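PDB 4HGZ: CcbJ, which probably transfers a methyl group from S-adenosyl-L-methionine to a nitrogen atom of its substrate. Local coordinates for residues Pro47-Ala58 against Arg75-Val85; Tyr130-Phe141 against Leu160-Leu171. One frame throughout, in Å; residues are numbered along the deposited sequence.

Interaction 1 of 2, residues Pro47-Ala58 against Arg75-Val85; sequences PPDGREAALFVA and RVAFPLADLGV
Arg75 leaves its backbone with CG anti to N and bends at chi3 (64°), which brings its guanidinium to the turn that precedes helix 50-58, between Pro47 and Asp49. There NH1 donates to Asp49 OD1 at 2.9 Å in a salt bridge. The two flat groups are nearly coplanar. Pro47 CG covers one face of the guanidinium, and Val76 CG2 of its own segment covers the opposite face. Arg51 bends at chi2 (-60°), which lays one face of its guanidinium against Pro79 CG. Its NH1 reaches Asp82 OD2 at 3.3 Å, in the guanidinium plane and on the anti lone pair, and NH2 adds a weak bond to the same oxygen. Asp82 OD1 is held by Asn109.

The segment Arg75-Val85 holds the helix that follows what looks like the glycine-rich turn of a Rossmann-like methyltransferase domain. Arg75 also contacts S-adenosyl-L-homocysteine when that ligand is bound; it is absent from this chain. Helices 50-58 and 77-82 cross at -54°, with axes 8.1 Å apart. Small residues allow this approach. Ala54 CB sits 3.6 Å from Pro79 CB and also meets Leu80 CG. Leu83 CD1 is 3.6 Å from Ala58 CB. Ala53 CB packs against Val76 CG1.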
loop_
_atom_site.group_PDB
_atom_site.type_symbol
_atom_site.label_atom_id
_atom_site.label_comp_id
_atom_site.label_asym_id
_atom_site.label_seq_id
_atom_site.Cartn_x
_atom_site.Cartn_y
_atom_site.Cartn_z
ATOM N N PRO C 47 20.006 0.462 -19.883
ATOM C CA PRO C 47 18.963 -0.387 -20.468
ATOM C C PRO C 47 19.514 -1.213 -21.628
ATOM O O PRO C 47 20.204 -0.678 -22.499
ATOM C CB PRO C 47 17.909 0.617 -20.947
ATOM C CG PRO C 47 18.655 1.912 -21.110
ATOM C CD PRO C 47 19.738 1.899 -20.069
ATOM N N PRO C 48 19.215 -2.521 -21.637
ATOM C CA PRO C 48 19.825 -3.465 -22.571
ATOM C C PRO C 48 19.294 -3.323 -23.988
ATOM O O PRO C 48 19.289 -4.288 -24.745
ATOM C CB PRO C 48 19.429 -4.830 -21.994
ATOM C CG PRO C 48 18.142 -4.575 -21.299
ATOM C CD PRO C 48 18.220 -3.166 -20.761
ATOM N N ASP C 49 18.868 -2.123 -24.353
ATOM C CA ASP C 49 18.241 -1.934 -25.648
ATOM C C ASP C 49 19.050 -1.081 -26.626
ATOM O O ASP C 49 18.485 -0.486 -27.557
ATOM C CB ASP C 49 16.824 -1.376 -25.479
ATOM C CG ASP C 49 16.806 0.037 -24.946
ATOM O OD1 ASP C 49 17.890 0.575 -24.636
ATOM O OD2 ASP C 49 15.698 0.612 -24.839
ATOM N N GLY C 50 20.367 -1.024 -26.423
ATOM C CA GLY C 50 21.225 -0.306 -27.354
ATOM C C GLY C 50 20.850 -0.690 -28.775
ATOM O O GLY C 50 20.493 0.162 -29.597
ATOM N N ARG C 51 20.908 -1.988 -29.060
ATOM C CA ARG C 51 20.573 -2.492 -30.385
ATOM C C ARG C 51 19.239 -1.965 -30.894
ATOM O O ARG C 51 19.134 -1.515 -32.030
ATOM C CB ARG C 51 20.528 -4.014 -30.376
ATOM C CG ARG C 51 21.878 -4.666 -30.342
ATOM C CD ARG C 51 22.659 -4.259 -31.555
ATOM N NE ARG C 51 24.022 -4.774 -31.476
ATOM C CZ ARG C 51 25.036 -4.340 -32.218
ATOM N NH1 ARG C 51 24.856 -3.372 -33.114
ATOM N NH2 ARG C 51 26.234 -4.882 -32.061
ATOM N N GLU C 52 18.207 -2.039 -30.063
ATOM C CA GLU C 52 16.869 -1.682 -30.531
ATOM C C GLU C 52 16.752 -0.188 -30.796
ATOM O O GLU C 52 16.135 0.226 -31.780
ATOM C CB GLU C 52 15.787 -2.163 -29.560
ATOM C CG GLU C 52 15.639 -3.694 -29.507
ATOM C CD GLU C 52 16.883 -4.374 -28.966
ATOM O OE1 GLU C 52 17.715 -3.673 -28.341
ATOM O OE2 GLU C 52 17.034 -5.600 -29.167
ATOM N N ALA C 53 17.353 0.616 -29.920
ATOM C CA ALA C 53 17.397 2.050 -30.136
ATOM C C ALA C 53 18.035 2.330 -31.485
ATOM O O ALA C 53 17.540 3.158 -32.259
ATOM C CB ALA C 53 18.182 2.736 -29.036
ATOM N N ALA C 54 19.137 1.640 -31.764
ATOM C CA ALA C 54 19.869 1.888 -33.000
ATOM C C ALA C 54 18.958 1.632 -34.200
ATOM O O ALA C 54 18.765 2.497 -35.060
ATOM C CB ALA C 54 21.133 1.024 -33.070
ATOM N N LEU C 55 18.384 0.437 -34.247
ATOM C CA LEU C 55 17.508 0.081 -35.346
ATOM C C LEU C 55 16.436 1.163 -35.473
ATOM O O LEU C 55 16.214 1.719 -36.554
ATOM C CB LEU C 55 16.902 -1.307 -35.110
ATOM C CG LEU C 55 17.869 -2.506 -35.244
ATOM C CD1 LEU C 55 17.390 -3.763 -34.480
ATOM C CD2 LEU C 55 18.136 -2.849 -36.712
ATOM N N PHE C 56 15.803 1.489 -34.351
ATOM C CA PHE C 56 14.764 2.509 -34.340
ATOM C C PHE C 56 15.230 3.802 -34.992
ATOM O O PHE C 56 14.601 4.286 -35.927
ATOM C CB PHE C 56 14.291 2.791 -32.918
ATOM C CG PHE C 56 13.065 3.650 -32.858
ATOM C CD1 PHE C 56 11.810 3.081 -32.827
ATOM C CD2 PHE C 56 13.170 5.026 -32.829
ATOM C CE1 PHE C 56 10.683 3.872 -32.778
ATOM C CE2 PHE C 56 12.044 5.825 -32.779
ATOM C CZ PHE C 56 10.801 5.248 -32.759
ATOM N N VAL C 57 16.328 4.366 -34.495
ATOM C CA VAL C 57 16.855 5.609 -35.060
ATOM C C VAL C 57 17.244 5.446 -36.536
ATOM O O VAL C 57 16.833 6.245 -37.383
ATOM C CB VAL C 57 18.026 6.163 -34.228
ATOM C CG1 VAL C 57 18.720 7.274 -34.970
ATOM C CG2 VAL C 57 17.521 6.669 -32.889
ATOM N N ALA C 58 18.009 4.399 -36.845
ATOM C CA ALA C 58 18.373 4.082 -38.237
ATOM C C ALA C 58 17.179 4.140 -39.186
ATOM O O ALA C 58 17.255 4.766 -40.244
ATOM C CB ALA C 58 19.032 2.717 -38.322
ATOM N N ARG C 75 26.743 3.553 -26.054
ATOM C CA ARG C 75 25.818 2.433 -25.917
ATOM C C ARG C 75 24.903 2.296 -27.130
ATOM O O ARG C 75 24.654 1.189 -27.610
ATOM C CB ARG C 75 24.987 2.578 -24.649
ATOM C CG ARG C 75 24.040 1.447 -24.429
ATOM C CD ARG C 75 23.213 1.645 -23.171
ATOM N NE ARG C 75 22.332 2.810 -23.243
ATOM C CZ ARG C 75 21.094 2.786 -23.731
ATOM N NH1 ARG C 75 20.588 1.656 -24.210
ATOM N NH2 ARG C 75 20.361 3.895 -23.737
ATOM N N VAL C 76 24.408 3.424 -27.624
ATOM C CA VAL C 76 23.577 3.443 -28.818
ATOM C C VAL C 76 24.384 3.776 -30.079
ATOM O O VAL C 76 24.063 3.310 -31.170
ATOM C CB VAL C 76 22.435 4.469 -28.669
ATOM C CG1 VAL C 76 21.432 4.328 -29.804
ATOM C CG2 VAL C 76 21.746 4.308 -27.310
ATOM N N ALA C 77 25.437 4.571 -29.923
ATOM C CA ALA C 77 26.217 5.066 -31.061
ATOM C C ALA C 77 26.931 3.955 -31.834
ATOM O O ALA C 77 26.929 3.946 -33.063
ATOM C CB ALA C 77 27.215 6.145 -30.614
ATOM N N PHE C 78 27.530 3.011 -31.125
ATOM C CA PHE C 78 28.238 1.943 -31.819
ATOM C C PHE C 78 27.313 0.969 -32.558
ATOM O O PHE C 78 27.580 0.601 -33.706
ATOM C CB PHE C 78 29.197 1.219 -30.873
ATOM C CG PHE C 78 30.352 2.068 -30.453
ATOM C CD1 PHE C 78 31.276 2.503 -31.389
ATOM C CD2 PHE C 78 30.502 2.458 -29.138
ATOM C CE1 PHE C 78 32.333 3.297 -31.014
ATOM C CE2 PHE C 78 31.558 3.254 -28.762
ATOM C CZ PHE C 78 32.476 3.669 -29.698
ATOM N N PRO C 79 26.232 0.531 -31.902
ATOM C CA PRO C 79 25.245 -0.204 -32.677
ATOM C C PRO C 79 24.761 0.615 -33.870
ATOM O O PRO C 79 24.496 0.056 -34.924
ATOM C CB PRO C 79 24.122 -0.432 -31.669
ATOM C CG PRO C 79 24.858 -0.598 -30.384
ATOM C CD PRO C 79 26.012 0.382 -30.454
ATOM N N LEU C 80 24.655 1.930 -33.720
ATOM C CA LEU C 80 24.310 2.747 -34.876
ATOM C C LEU C 80 25.367 2.601 -35.961
ATOM O O LEU C 80 25.055 2.483 -37.147
ATOM C CB LEU C 80 24.141 4.213 -34.494
ATOM C CG LEU C 80 22.684 4.576 -34.181
ATOM C CD1 LEU C 80 22.567 5.961 -33.558
ATOM C CD2 LEU C 80 21.816 4.473 -35.443
ATOM N N ALA C 81 26.624 2.601 -35.542
ATOM C CA ALA C 81 27.721 2.589 -36.490
ATOM C C ALA C 81 27.739 1.263 -37.232
ATOM O O ALA C 81 28.185 1.200 -38.375
ATOM C CB ALA C 81 29.050 2.854 -35.782
ATOM N N ASP C 82 27.233 0.211 -36.590
ATOM C CA ASP C 82 27.128 -1.110 -37.235
ATOM C C ASP C 82 26.067 -1.173 -38.342
ATOM O O ASP C 82 26.110 -2.061 -39.199
ATOM C CB ASP C 82 26.872 -2.221 -36.203
ATOM C CG ASP C 82 28.104 -2.543 -35.360
ATOM O OD1 ASP C 82 29.247 -2.396 -35.858
ATOM O OD2 ASP C 82 27.931 -2.960 -34.195
ATOM N N LEU C 83 25.123 -0.235 -38.329
ATOM C CA LEU C 83 24.064 -0.204 -39.334
ATOM C C LEU C 83 24.393 0.777 -40.456
ATOM O O LEU C 83 23.544 1.075 -41.308
ATOM C CB LEU C 83 22.723 0.169 -38.698
ATOM C CG LEU C 83 22.349 -0.478 -37.363
ATOM C CD1 LEU C 83 21.137 0.217 -36.772
ATOM C CD2 LEU C 83 22.083 -1.957 -37.529
ATOM N N GLY C 84 25.626 1.278 -40.442
ATOM C CA GLY C 84 26.106 2.209 -41.466
ATOM C C GLY C 84 25.644 3.648 -41.301
ATOM O O GLY C 84 25.664 4.423 -42.260
ATOM N N VAL C 85 25.229 4.000 -40.086
ATOM C CA VAL C 85 24.744 5.339 -39.774
ATOM C C VAL C 85 25.847 6.226 -39.174
ATOM O O VAL C 85 26.520 5.837 -38.218
ATOM C CB VAL C 85 23.606 5.251 -38.746
ATOM C CG1 VAL C 85 23.069 6.624 -38.427
ATOM C CG2 VAL C 85 22.502 4.359 -39.263
#

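Interaction 2 of 2, residues Tyr130-Phe141 against Leu160-Leu171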
loop_
_atom_site.group_PDB
_atom_site.type_symbol
_atom_site.label_atom_id
_atom_site.label_comp_id
_atom_site.label_asym_id
_atom_site.label_seq_id
_atom_site.Cartn_x
_atom_site.Cartn_y
_atom_site.Cartn_z
ATOM N N TYR C 130 20.792 17.587 -39.288
ATOM C CA TYR C 130 20.712 16.162 -39.025
ATOM C C TYR C 130 19.352 15.609 -39.412
ATOM O O TYR C 130 18.374 16.354 -39.535
ATOM C CB TYR C 130 20.970 15.894 -37.547
ATOM C CG TYR C 130 22.362 16.243 -37.099
ATOM C CD1 TYR C 130 23.351 15.271 -37.036
ATOM C CD2 TYR C 130 22.693 17.544 -36.740
ATOM C CE1 TYR C 130 24.639 15.580 -36.628
ATOM C CE2 TYR C 130 23.982 17.866 -36.328
ATOM C CZ TYR C 130 24.949 16.878 -36.277
ATOM O OH TYR C 130 26.230 17.175 -35.880
ATOM N N SER C 131 19.298 14.295 -39.594
ATOM C CA SER C 131 18.080 13.617 -40.018
ATOM C C SER C 131 17.307 13.224 -38.784
ATOM O O SER C 131 16.083 13.143 -38.798
ATOM C CB SER C 131 18.427 12.369 -40.826
ATOM O OG SER C 131 19.123 11.435 -40.017
ATOM N N VAL C 132 18.041 12.994 -37.704
ATOM C CA VAL C 132 17.446 12.605 -36.442
ATOM C C VAL C 132 18.281 13.158 -35.297
ATOM O O VAL C 132 19.506 13.018 -35.284
ATOM C CB VAL C 132 17.418 11.083 -36.303
ATOM C CG1 VAL C 132 16.707 10.674 -35.020
ATOM C CG2 VAL C 132 16.765 10.461 -37.510
ATOM N N VAL C 133 17.623 13.795 -34.335
ATOM C CA VAL C 133 18.301 14.169 -33.101
ATOM C C VAL C 133 17.632 13.361 -32.016
ATOM O O VAL C 133 16.398 13.329 -31.944
ATOM C CB VAL C 133 18.139 15.658 -32.784
ATOM C CG1 VAL C 133 18.817 15.979 -31.491
ATOM C CG2 VAL C 133 18.701 16.522 -33.920
ATOM N N PHE C 134 18.412 12.676 -31.188
ATOM C CA PHE C 134 17.777 11.865 -30.158
ATOM C C PHE C 134 18.450 11.918 -28.814
ATOM O O PHE C 134 19.634 12.253 -28.691
ATOM C CB PHE C 134 17.589 10.409 -30.594
ATOM C CG PHE C 134 18.863 9.620 -30.682
ATOM C CD1 PHE C 134 19.238 8.768 -29.652
ATOM C CD2 PHE C 134 19.668 9.698 -31.811
ATOM C CE1 PHE C 134 20.412 8.021 -29.732
ATOM C CE2 PHE C 134 20.843 8.949 -31.905
ATOM C CZ PHE C 134 21.215 8.115 -30.865
ATOM N N ALA C 135 17.665 11.543 -27.812
ATOM C CA ALA C 135 18.087 11.584 -26.441
ATOM C C ALA C 135 17.508 10.371 -25.721
ATOM O O ALA C 135 16.339 10.343 -25.379
ATOM C CB ALA C 135 17.608 12.867 -25.809
ATOM N N ALA C 136 18.346 9.372 -25.492
ATOM C CA ALA C 136 17.926 8.120 -24.888
ATOM C C ALA C 136 17.959 8.145 -23.359
ATOM O O ALA C 136 18.470 9.075 -22.747
ATOM C CB ALA C 136 18.786 6.990 -25.409
ATOM N N PHE C 137 17.380 7.116 -22.756
ATOM C CA PHE C 137 17.364 6.945 -21.305
ATOM C C PHE C 137 17.451 8.239 -20.491
ATOM O O PHE C 137 18.478 8.534 -19.879
ATOM C CB PHE C 137 18.463 5.972 -20.871
ATOM C CG PHE C 137 18.197 5.324 -19.542
ATOM C CD1 PHE C 137 16.913 4.883 -19.216
ATOM C CD2 PHE C 137 19.223 5.138 -18.618
ATOM C CE1 PHE C 137 16.649 4.269 -17.985
ATOM C CE2 PHE C 137 18.968 4.525 -17.381
ATOM C CZ PHE C 137 17.677 4.087 -17.064
ATOM N N ASN C 138 16.360 8.997 -20.482
ATOM C CA ASN C 138 16.209 10.155 -19.596
ATOM C C ASN C 138 17.190 11.296 -19.789
ATOM O O ASN C 138 17.312 12.154 -18.919
ATOM C CB ASN C 138 16.225 9.722 -18.130
ATOM C CG ASN C 138 15.047 8.845 -17.776
ATOM O OD1 ASN C 138 13.947 9.026 -18.290
ATOM N ND2 ASN C 138 15.272 7.882 -16.902
ATOM N N THR C 139 17.884 11.334 -20.917
ATOM C CA THR C 139 18.854 12.401 -21.115
ATOM C C THR C 139 18.171 13.771 -21.055
ATOM O O THR C 139 18.641 14.691 -20.385
ATOM C CB THR C 139 19.640 12.234 -22.414
ATOM O OG1 THR C 139 20.617 11.209 -22.229
ATOM C CG2 THR C 139 20.377 13.526 -22.763
ATOM N N LEU C 140 17.045 13.902 -21.738
ATOM C CA LEU C 140 16.338 15.168 -21.725
ATOM C C LEU C 140 16.023 15.585 -20.306
ATOM O O LEU C 140 16.034 16.772 -19.998
ATOM C CB LEU C 140 15.039 15.065 -22.520
ATOM C CG LEU C 140 14.172 16.319 -22.491
ATOM C CD1 LEU C 140 14.877 17.442 -23.200
ATOM C CD2 LEU C 140 12.817 16.022 -23.138
ATOM N N PHE C 141 15.717 14.617 -19.441
ATOM C CA PHE C 141 15.285 14.946 -18.074
ATOM C C PHE C 141 16.463 15.240 -17.156
ATOM O O PHE C 141 16.293 15.392 -15.947
ATOM C CB PHE C 141 14.414 13.837 -17.476
ATOM C CG PHE C 141 13.054 13.707 -18.121
ATOM C CD1 PHE C 141 12.558 14.701 -18.954
ATOM C CD2 PHE C 141 12.256 12.600 -17.872
ATOM C CE1 PHE C 141 11.291 14.578 -19.542
ATOM C CE2 PHE C 141 10.987 12.471 -18.456
ATOM C CZ PHE C 141 10.504 13.460 -19.287
ATOM N N LEU C 160 17.454 20.048 -37.309
ATOM C CA LEU C 160 16.865 19.069 -38.228
ATOM C C LEU C 160 16.803 19.574 -39.664
ATOM O O LEU C 160 16.535 20.753 -39.913
ATOM C CB LEU C 160 15.450 18.705 -37.795
ATOM C CG LEU C 160 15.277 18.231 -36.359
ATOM C CD1 LEU C 160 13.796 18.065 -36.029
ATOM C CD2 LEU C 160 16.028 16.930 -36.168
ATOM N N GLU C 161 17.043 18.672 -40.610
ATOM C CA GLU C 161 16.752 18.962 -41.999
ATOM C C GLU C 161 15.249 18.861 -42.158
ATOM O O GLU C 161 14.574 18.252 -41.323
ATOM C CB GLU C 161 17.436 17.953 -42.913
ATOM C CG GLU C 161 17.138 16.515 -42.548
ATOM C CD GLU C 161 17.608 15.532 -43.608
ATOM O OE1 GLU C 161 18.300 15.958 -44.556
ATOM O OE2 GLU C 161 17.278 14.331 -43.495
ATOM N N PRO C 162 14.709 19.468 -43.221
ATOM C CA PRO C 162 13.278 19.350 -43.511
ATOM C C PRO C 162 12.840 17.890 -43.459
ATOM O O PRO C 162 13.431 17.054 -44.135
ATOM C CB PRO C 162 13.164 19.884 -44.944
ATOM C CG PRO C 162 14.587 19.967 -45.459
ATOM C CD PRO C 162 15.424 20.218 -44.262
ATOM N N GLY C 163 11.828 17.581 -42.657
ATOM C CA GLY C 163 11.412 16.193 -42.479
ATOM C C GLY C 163 12.108 15.427 -41.365
ATOM O O GLY C 163 11.683 14.329 -40.992
ATOM N N GLY C 164 13.181 15.991 -40.822
ATOM C CA GLY C 164 13.912 15.329 -39.744
ATOM C C GLY C 164 13.018 15.138 -38.535
ATOM O O GLY C 164 11.982 15.805 -38.413
ATOM N N THR C 165 13.418 14.241 -37.634
ATOM C CA THR C 165 12.665 14.001 -36.410
ATOM C C THR C 165 13.514 14.092 -35.151
ATOM O O THR C 165 14.728 13.858 -35.179
ATOM C CB THR C 165 12.018 12.605 -36.406
ATOM O OG1 THR C 165 13.042 11.610 -36.525
ATOM C CG2 THR C 165 11.035 12.460 -37.552
ATOM N N PHE C 166 12.844 14.400 -34.043
ATOM C CA PHE C 166 13.457 14.461 -32.720
ATOM C C PHE C 166 12.868 13.347 -31.865
ATOM O O PHE C 166 11.653 13.255 -31.705
ATOM C CB PHE C 166 13.153 15.816 -32.090
ATOM C CG PHE C 166 13.632 15.961 -30.675
ATOM C CD1 PHE C 166 14.975 15.862 -30.371
ATOM C CD2 PHE C 166 12.740 16.244 -29.654
ATOM C CE1 PHE C 166 15.428 16.016 -29.056
ATOM C CE2 PHE C 166 13.183 16.404 -28.343
ATOM C CZ PHE C 166 14.537 16.285 -28.045
ATOM N N VAL C 167 13.731 12.506 -31.312
ATOM C CA VAL C 167 13.293 11.311 -30.609
ATOM C C VAL C 167 13.829 11.318 -29.194
ATOM O O VAL C 167 15.028 11.455 -28.995
ATOM C CB VAL C 167 13.835 10.041 -31.302
ATOM C CG1 VAL C 167 13.390 8.795 -30.548
ATOM C CG2 VAL C 167 13.383 9.987 -32.749
ATOM N N VAL C 168 12.943 11.162 -28.217
ATOM C CA VAL C 168 13.345 11.087 -26.817
ATOM C C VAL C 168 12.775 9.827 -26.195
ATOM O O VAL C 168 11.732 9.334 -26.610
ATOM C CB VAL C 168 12.812 12.283 -25.971
ATOM C CG1 VAL C 168 13.177 13.603 -26.604
ATOM C CG2 VAL C 168 11.329 12.195 -25.828
ATOM N N GLN C 169 13.461 9.320 -25.186
ATOM C CA GLN C 169 12.977 8.223 -24.409
ATOM C C GLN C 169 13.046 8.653 -22.968
ATOM O O GLN C 169 14.129 8.933 -22.454
ATOM C CB GLN C 169 13.874 7.013 -24.623
ATOM C CG GLN C 169 13.645 5.881 -23.631
ATOM C CD GLN C 169 14.644 4.776 -23.819
ATOM O OE1 GLN C 169 15.863 4.997 -23.761
ATOM N NE2 GLN C 169 14.140 3.574 -24.073
ATOM N N CYS C 170 11.893 8.696 -22.312
ATOM C CA CYS C 170 11.789 9.244 -20.963
ATOM C C CYS C 170 10.939 8.371 -20.060
ATOM O O CYS C 170 10.004 7.730 -20.517
ATOM C CB CYS C 170 11.126 10.619 -21.012
ATOM S SG CYS C 170 11.830 11.761 -22.156
ATOM N N LEU C 171 11.242 8.383 -18.768
ATOM C CA LEU C 171 10.396 7.709 -17.796
ATOM C C LEU C 171 8.983 8.271 -17.867
ATOM O O LEU C 171 8.785 9.462 -18.095
ATOM C CB LEU C 171 10.969 7.859 -16.387
ATOM C CG LEU C 171 10.941 9.251 -15.766
ATOM C CD1 LEU C 171 9.654 9.432 -14.988
ATOM C CD2 LEU C 171 12.139 9.433 -14.849
HETATM O O HOH W 1 15.346 11.554 -22.719
#
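Val133 and Val167 sit in neighbouring parallel strands, and Val167 N donates to Val133 O at 2.9 Å. These are adjacent central strands of the mixed seven-stranded sheet of a class I, Rossmann-like methyltransferase. Helix 146-159 makes the beta-alpha-beta crossover between them. The backbone bonds alternate regularly from Ser131 to Gln169.

Side chains pair on both faces. Val132, Phe134, Thr165 and Val167 share one face, where Phe134 CB meets Val167 CB at 3.8 Å. Val133, Ala135, Phe166 and Val168 share the other. There Val133 CG2 touches Leu160 CD2 at 3.5 Å, and Val133 CB lies at the edge of the Phe166 ring, in its plane. Helix 146-159 covers this second face through Met153 and Ala156.

Beyond Ala135 the chain leaves the sheet, and side chains join in the bonding. Gln169 has CG anti to its backbone N (chi1 167°) and an extended chain, which carries OE1 to Phe137 N at 2.8 Å, on a lone pair in the carbonyl plane. The backbone O of Gln169 accepts from Asn138 N. Asn138 OD1 then takes Leu171 N at 2.8 Å, in its carbonyl plane. A water donates to Ala135 O and Gln169 O and accepts from Leu140 N, bridging the two segments inside the bend.

At the other end, Glu161 N bonds to Tyr130 O, and a type II turn from Glu161 to Gly164 leads into the second strand. Glu161 OE1 forms a salt bridge with Arg64. Tyr130 OH bonds to His88 ND1 on strand 87-91 of the same sheet. Phe141, past the end of its strand, has CG beside its backbone N (chi1 -69°), which turns its ring to Cys170; Cys170 SG lies over the face, 3.9 Å from the centroid of the Phe141 ring.

Overall arrangement
Interaction 2 is a buried contact in the central sheet, whereas interaction 1 is partly buried and joins two helices on one face of that sheet. Their centres are 13 Å apart, and they touch. Phe134 links them, because its ring packs against Val76 and Leu80. Asp49 OD2 also makes a weak bond with Gln169 NE2. Strands 130-135 and 164-171 are joined mainly by regular backbone bonds. In interaction 1 small and branched apolar side chains pack between the helices, and two arginine salt bridges lie toward the surface, one of them ahead of both helices. Ala136 lies close to Arg75, which contacts S-adenosyl-L-homocysteine when it is bound, so both contacts probably border the cofactor site.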